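Local coordinates for protein D-ribulose-5-phosphate 3-epimerase, putative (Plasmodium falciparum, PDB 1TQX) that probably catalyses the interconversion of D-ribulose 5-phosphate and D-xylulose 5-phosphate, using one divalent metal ion per subunit, at residues D38-D41 and P46-S49; F166-K169 and N175-V178. All coordinates share one frame; numbering follows the deposited sequence.

Contact 1 (D38-D41 and P46-S49); sequences DVMD and PNLS. With ZN (zinc ion), chain D.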
ATOM      1  N   ASP A  38      -4.140   5.633  -3.662  1.00 18.27           N
ATOM      2  CA  ASP A  38      -5.378   5.160  -3.036  1.00 19.59           C
ATOM      3  C   ASP A  38      -6.631   5.414  -3.869  1.00 19.28           C
ATOM      4  O   ASP A  38      -7.009   6.561  -4.093  1.00 20.01           O
ATOM      5  CB  ASP A  38      -5.567   5.819  -1.661  1.00 17.75           C
ATOM      6  CG  ASP A  38      -4.581   5.312  -0.632  1.00 18.29           C
ATOM      7  OD1 ASP A  38      -4.379   4.089  -0.562  1.00 16.84           O
ATOM      8  OD2 ASP A  38      -4.018   6.129   0.121  1.00 22.51           O
ATOM      9  N   VAL A  39      -7.275   4.332  -4.296  1.00 19.87           N
ATOM     10  CA  VAL A  39      -8.502   4.403  -5.091  1.00 18.67           C
ATOM     11  C   VAL A  39      -9.679   4.040  -4.179  1.00 18.96           C
ATOM     12  O   VAL A  39      -9.723   2.940  -3.631  1.00 19.47           O
ATOM     13  CB  VAL A  39      -8.443   3.413  -6.273  1.00 18.87           C
ATOM     14  CG1 VAL A  39      -9.704   3.526  -7.129  1.00 16.93           C
ATOM     15  CG2 VAL A  39      -7.196   3.705  -7.123  1.00 19.44           C
ATOM     16  N   MET A  40     -10.616   4.971  -4.013  1.00 18.66           N
ATOM     17  CA  MET A  40     -11.789   4.781  -3.149  1.00 18.40           C
ATOM     18  C   MET A  40     -13.052   5.068  -3.968  1.00 18.62           C
ATOM     19  O   MET A  40     -13.090   6.042  -4.724  1.00 19.59           O
ATOM     20  CB  MET A  40     -11.692   5.731  -1.951  1.00 17.30           C
ATOM     21  CG  MET A  40     -10.383   5.595  -1.188  1.00 19.30           C
ATOM     22  SD  MET A  40     -10.203   6.903   0.019  1.00 24.40           S
ATOM     23  CE  MET A  40      -8.707   6.382   0.884  1.00 27.02           C
ATOM     24  N   ASP A  41     -14.082   4.234  -3.806  1.00 18.04           N
ATOM     25  CA  ASP A  41     -15.306   4.376  -4.604  1.00 18.69           C
ATOM     26  C   ASP A  41     -16.584   4.801  -3.891  1.00 19.71           C
ATOM     27  O   ASP A  41     -17.678   4.590  -4.416  1.00 19.70           O
ATOM     28  CB  ASP A  41     -15.582   3.058  -5.344  1.00 19.64           C
ATOM     29  CG  ASP A  41     -15.940   1.914  -4.400  1.00 20.10           C
ATOM     30  OD1 ASP A  41     -15.896   2.111  -3.165  1.00 20.78           O
ATOM     31  OD2 ASP A  41     -16.271   0.811  -4.896  1.00 20.47           O
ATOM     32  N   PRO A  46     -16.226   5.227   2.812  1.00 23.48           N
ATOM     33  CA  PRO A  46     -17.003   6.457   2.616  1.00 22.40           C
ATOM     34  C   PRO A  46     -16.235   7.664   2.067  1.00 23.18           C
ATOM     35  O   PRO A  46     -16.294   8.762   2.632  1.00 20.84           O
ATOM     36  CB  PRO A  46     -17.583   6.715   4.006  1.00 23.59           C
ATOM     37  CG  PRO A  46     -16.481   6.264   4.896  1.00 25.45           C
ATOM     38  CD  PRO A  46     -16.031   4.956   4.249  1.00 23.13           C
ATOM     39  N   ASN A  47     -15.542   7.464   0.950  1.00 22.30           N
ATOM     40  CA  ASN A  47     -14.759   8.526   0.327  1.00 22.82           C
ATOM     41  C   ASN A  47     -14.536   8.171  -1.146  1.00 21.98           C
ATOM     42  O   ASN A  47     -14.430   6.994  -1.490  1.00 21.08           O
ATOM     43  CB  ASN A  47     -13.409   8.643   1.056  1.00 23.25           C
ATOM     44  CG  ASN A  47     -12.666   9.931   0.741  1.00 27.60           C
ATOM     45  OD1 ASN A  47     -11.543  10.135   1.216  1.00 31.20           O
ATOM     46  ND2 ASN A  47     -13.278  10.804  -0.048  1.00 24.35           N
ATOM     47  N   LEU A  48     -14.488   9.181  -2.010  1.00 21.56           N
ATOM     48  CA  LEU A  48     -14.243   8.967  -3.438  1.00 19.54           C
ATOM     49  C   LEU A  48     -12.993   9.774  -3.777  1.00 20.94           C
ATOM     50  O   LEU A  48     -13.022  11.006  -3.749  1.00 18.14           O
ATOM     51  CB  LEU A  48     -15.428   9.465  -4.275  1.00 20.55           C
ATOM     52  CG  LEU A  48     -15.372   9.238  -5.795  1.00 21.60           C
ATOM     53  CD1 LEU A  48     -15.432   7.754  -6.103  1.00 21.99           C
ATOM     54  CD2 LEU A  48     -16.551   9.959  -6.461  1.00 21.79           C
ATOM     55  N   SER A  49     -11.899   9.080  -4.093  1.00 18.90           N
ATOM     56  CA  SER A  49     -10.640   9.750  -4.399  1.00 18.96           C
ATOM     57  C   SER A  49     -10.409  10.012  -5.891  1.00 18.11           C
ATOM     58  O   SER A  49     -10.719  11.098  -6.390  1.00 16.90           O
ATOM     59  CB  SER A  49      -9.473   8.945  -3.805  1.00 17.14           C
ATOM     60  OG  SER A  49      -9.504   7.586  -4.214  1.00 18.24           O
TER
HETATM   61 ZN    ZN D 900      -3.407   2.817   0.834  1.00 23.78          ZN

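Contact 2 (F166-K169 and N175-V178); sequences FLRK and NIQV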
ATOM      1  N   PHE A 166       3.394 -11.657  13.100  1.00 28.03           N
ATOM      2  CA  PHE A 166       2.890 -12.955  12.654  1.00 29.29           C
ATOM      3  C   PHE A 166       3.328 -13.248  11.219  1.00 28.85           C
ATOM      4  O   PHE A 166       3.858 -14.318  10.927  1.00 28.77           O
ATOM      5  CB  PHE A 166       1.359 -12.982  12.714  1.00 29.01           C
ATOM      6  CG  PHE A 166       0.753 -14.216  12.104  1.00 31.12           C
ATOM      7  CD1 PHE A 166       0.667 -15.401  12.832  1.00 32.76           C
ATOM      8  CD2 PHE A 166       0.289 -14.204  10.790  1.00 30.75           C
ATOM      9  CE1 PHE A 166       0.127 -16.558  12.260  1.00 33.29           C
ATOM     10  CE2 PHE A 166      -0.251 -15.356  10.210  1.00 32.59           C
ATOM     11  CZ  PHE A 166      -0.332 -16.532  10.946  1.00 33.00           C
ATOM     12  N   LEU A 167       3.094 -12.289  10.325  1.00 28.72           N
ATOM     13  CA  LEU A 167       3.441 -12.442   8.916  1.00 28.24           C
ATOM     14  C   LEU A 167       4.938 -12.591   8.656  1.00 28.58           C
ATOM     15  O   LEU A 167       5.350 -13.472   7.904  1.00 27.78           O
ATOM     16  CB  LEU A 167       2.891 -11.258   8.109  1.00 27.11           C
ATOM     17  CG  LEU A 167       1.365 -11.147   8.011  1.00 24.72           C
ATOM     18  CD1 LEU A 167       0.975  -9.772   7.498  1.00 23.14           C
ATOM     19  CD2 LEU A 167       0.831 -12.232   7.089  1.00 24.85           C
ATOM     20  N   ARG A 168       5.754 -11.740   9.271  1.00 28.85           N
ATOM     21  CA  ARG A 168       7.197 -11.822   9.058  1.00 30.91           C
ATOM     22  C   ARG A 168       7.775 -13.145   9.547  1.00 32.57           C
ATOM     23  O   ARG A 168       8.665 -13.714   8.917  1.00 33.17           O
ATOM     24  CB  ARG A 168       7.922 -10.667   9.760  1.00 29.25           C
ATOM     25  CG  ARG A 168       9.443 -10.710   9.609  1.00 27.48           C
ATOM     26  CD  ARG A 168       9.846 -10.729   8.137  1.00 29.17           C
ATOM     27  NE  ARG A 168       9.453  -9.504   7.440  1.00 27.54           N
ATOM     28  CZ  ARG A 168       8.915  -9.479   6.224  1.00 28.09           C
ATOM     29  NH1 ARG A 168       8.700 -10.612   5.570  1.00 25.39           N
ATOM     30  NH2 ARG A 168       8.597  -8.322   5.657  1.00 27.91           N
ATOM     31  N   LYS A 169       7.268 -13.633  10.671  1.00 34.85           N
ATOM     32  CA  LYS A 169       7.757 -14.886  11.235  1.00 36.87           C
ATOM     33  C   LYS A 169       7.416 -16.091  10.360  1.00 36.21           C
ATOM     34  O   LYS A 169       8.231 -17.000  10.198  1.00 34.45           O
ATOM     35  CB  LYS A 169       7.178 -15.090  12.639  1.00 38.93           C
ATOM     36  CG  LYS A 169       7.744 -16.297  13.378  1.00 44.08           C
ATOM     37  CD  LYS A 169       7.227 -16.358  14.811  1.00 47.07           C
ATOM     38  CE  LYS A 169       7.856 -17.509  15.592  1.00 49.99           C
ATOM     39  NZ  LYS A 169       7.570 -18.835  14.980  1.00 50.78           N
ATOM     40  N   ASN A 175       6.560  -9.322   1.311  1.00 25.38           N
ATOM     41  CA  ASN A 175       6.628  -7.875   1.508  1.00 25.46           C
ATOM     42  C   ASN A 175       5.480  -7.526   2.454  1.00 24.22           C
ATOM     43  O   ASN A 175       4.331  -7.907   2.215  1.00 23.29           O
ATOM     44  CB  ASN A 175       6.437  -7.127   0.178  1.00 24.98           C
ATOM     45  CG  ASN A 175       7.665  -7.195  -0.721  1.00 27.04           C
ATOM     46  OD1 ASN A 175       8.714  -6.628  -0.403  1.00 27.21           O
ATOM     47  ND2 ASN A 175       7.537  -7.886  -1.852  1.00 23.09           N
ATOM     48  N   ILE A 176       5.797  -6.828   3.540  1.00 23.76           N
ATOM     49  CA  ILE A 176       4.778  -6.430   4.505  1.00 23.31           C
ATOM     50  C   ILE A 176       4.715  -4.911   4.502  1.00 22.51           C
ATOM     51  O   ILE A 176       5.690  -4.224   4.805  1.00 21.45           O
ATOM     52  CB  ILE A 176       5.095  -6.961   5.916  1.00 23.04           C
ATOM     53  CG1 ILE A 176       5.116  -8.497   5.895  1.00 23.31           C
ATOM     54  CG2 ILE A 176       4.033  -6.478   6.903  1.00 24.57           C
ATOM     55  CD1 ILE A 176       5.623  -9.140   7.180  1.00 24.77           C
ATOM     56  N   GLN A 177       3.546  -4.401   4.138  1.00 22.83           N
ATOM     57  CA  GLN A 177       3.311  -2.972   4.017  1.00 21.24           C
ATOM     58  C   GLN A 177       2.379  -2.472   5.126  1.00 21.54           C
ATOM     59  O   GLN A 177       1.419  -3.150   5.491  1.00 21.18           O
ATOM     60  CB  GLN A 177       2.705  -2.715   2.625  1.00 21.60           C
ATOM     61  CG  GLN A 177       2.499  -1.270   2.236  1.00 21.18           C
ATOM     62  CD  GLN A 177       2.011  -1.139   0.804  1.00 23.46           C
ATOM     63  OE1 GLN A 177       1.091  -1.846   0.389  1.00 23.72           O
ATOM     64  NE2 GLN A 177       2.618  -0.231   0.043  1.00 19.77           N
ATOM     65  N   VAL A 178       2.683  -1.302   5.679  1.00 20.93           N
ATOM     66  CA  VAL A 178       1.852  -0.720   6.732  1.00 21.16           C
ATOM     67  C   VAL A 178       1.325   0.588   6.183  1.00 21.56           C
ATOM     68  O   VAL A 178       2.029   1.298   5.468  1.00 21.11           O
ATOM     69  CB  VAL A 178       2.639  -0.499   8.050  1.00 21.03           C
ATOM     70  CG1 VAL A 178       2.899  -1.849   8.704  1.00 21.81           C
ATOM     71  CG2 VAL A 178       3.950   0.222   7.779  1.00 22.87           C
TER

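Contact 1 (D38-D41 and P46-S49)
Ser49 OG sits between two backbone groups of the strand and serves both: it donates to Asp38 O at 2.7 Å and accepts a hydrogen bond from Met40 N at 2.8 Å. The hydroxyl approaches Asp38 O tilted 28° from the carbonyl plane, and the Met40 N-H meets OG at a bent 136°. With chi1 at 53°, OG stands between Ser49's own N and carbonyl carbon, and with CB aimed at the strand this carries the oxygen onto the peptide groups on either side of Val39. One residue further out, the backbone of the loop takes over. Ser49 N makes a weak 3.3 Å hydrogen bond to Met40 O, and Leu48 CA offers a CH contact to that same oxygen at 3.4 Å, so a single bridge pairs Asp41 with Leu48. The CD1 branch of Leu48 also lies against Met40 O, then Asp41 CA. Met40 turns toward the loop with CB close to Asn47 O, and its extended chain carries SD past Asn47 CB at 3.8 Å. The carboxylate of Asp38 makes no contact with the loop and binds zinc through OD1 at 2.1 Å; His36, His70 and Asp179 complete the site. Asp41, beyond the strand, is tied instead to Phe44 N and Glu74 N. The serine hydroxyl thus satisfies the carbonyl of the zinc ligand Asp38 and the amide of Met40, two residues on, at the C-terminal end of strand 34-40, and fastens the returning loop to the rim of the barrel on which the zinc site is built.

Contact 2 (F166-K169 and N175-V178)
Ile176 points its CD1 methyl at the flat guanidinium of Arg168, which lies across it like a lid: the methyl is 3.4 Å from the guanidinium plane, over its centre. Arg168 NH2 reaches furthest along the isoleucine, coming within 3.5 Å of Ile176 CG1, so the two side chains meet at a slant, with one face of the cation resting on the CG1-CD1 arm. The arginine gets there by doubling back. CG leaves anti to Arg168 N, then bends at chi2 (57°) and chi3 (64°) swing the head from the flank of the helix toward the strand. Polar partners beyond the contact fix it there, since NH1 donates to Leu174 O and NH2 to Gly194 O; the methyl thus packs against a group whose rotation is already restrained. Ile176 CD1 has a second neighbour in the helix backbone, 3.3 Å from Arg168 N, and a third in Leu167 CB at 3.6 Å. Its CG1 is anti to the carbonyl carbon (chi1 -62°) and the chain runs on extended, which drives the methyl into the angle between Leu167 and Arg168. Leu167 also aims its CB at the strand, while its side chain continues to Val142 on strand 141-145 and Leu134 of helix 131-134. No hydrogen bond joins the two segments; the contact is van der Waals in kind, an aliphatic arm against a methylene and the face of a cation. Helix 161-170 is here packed on strand 175-179, which follows it, in the beta-alpha-beta unit begun by strand 141-145, the repeating element of a TIM barrel.

Contacts 1 and 2 follow one another along the chain and both rest on the parallel barrel sheet, on opposite sides of the chain's centre, their own centres about 25 Å apart. Contact 2 is buried between a helix and a strand, and relies on van der Waals packing. Contact 1, partly buried at the end of a strand, is mostly a matter of hydrogen bonds between a loop and the backbone of the strand end. Zinc relates them indirectly: 38-41 supplies the ligand Asp38, whereas strand 175-179 runs on from 175-178 to the ligand Asp179, leaving Ile176's side chain about 13 Å from the metal.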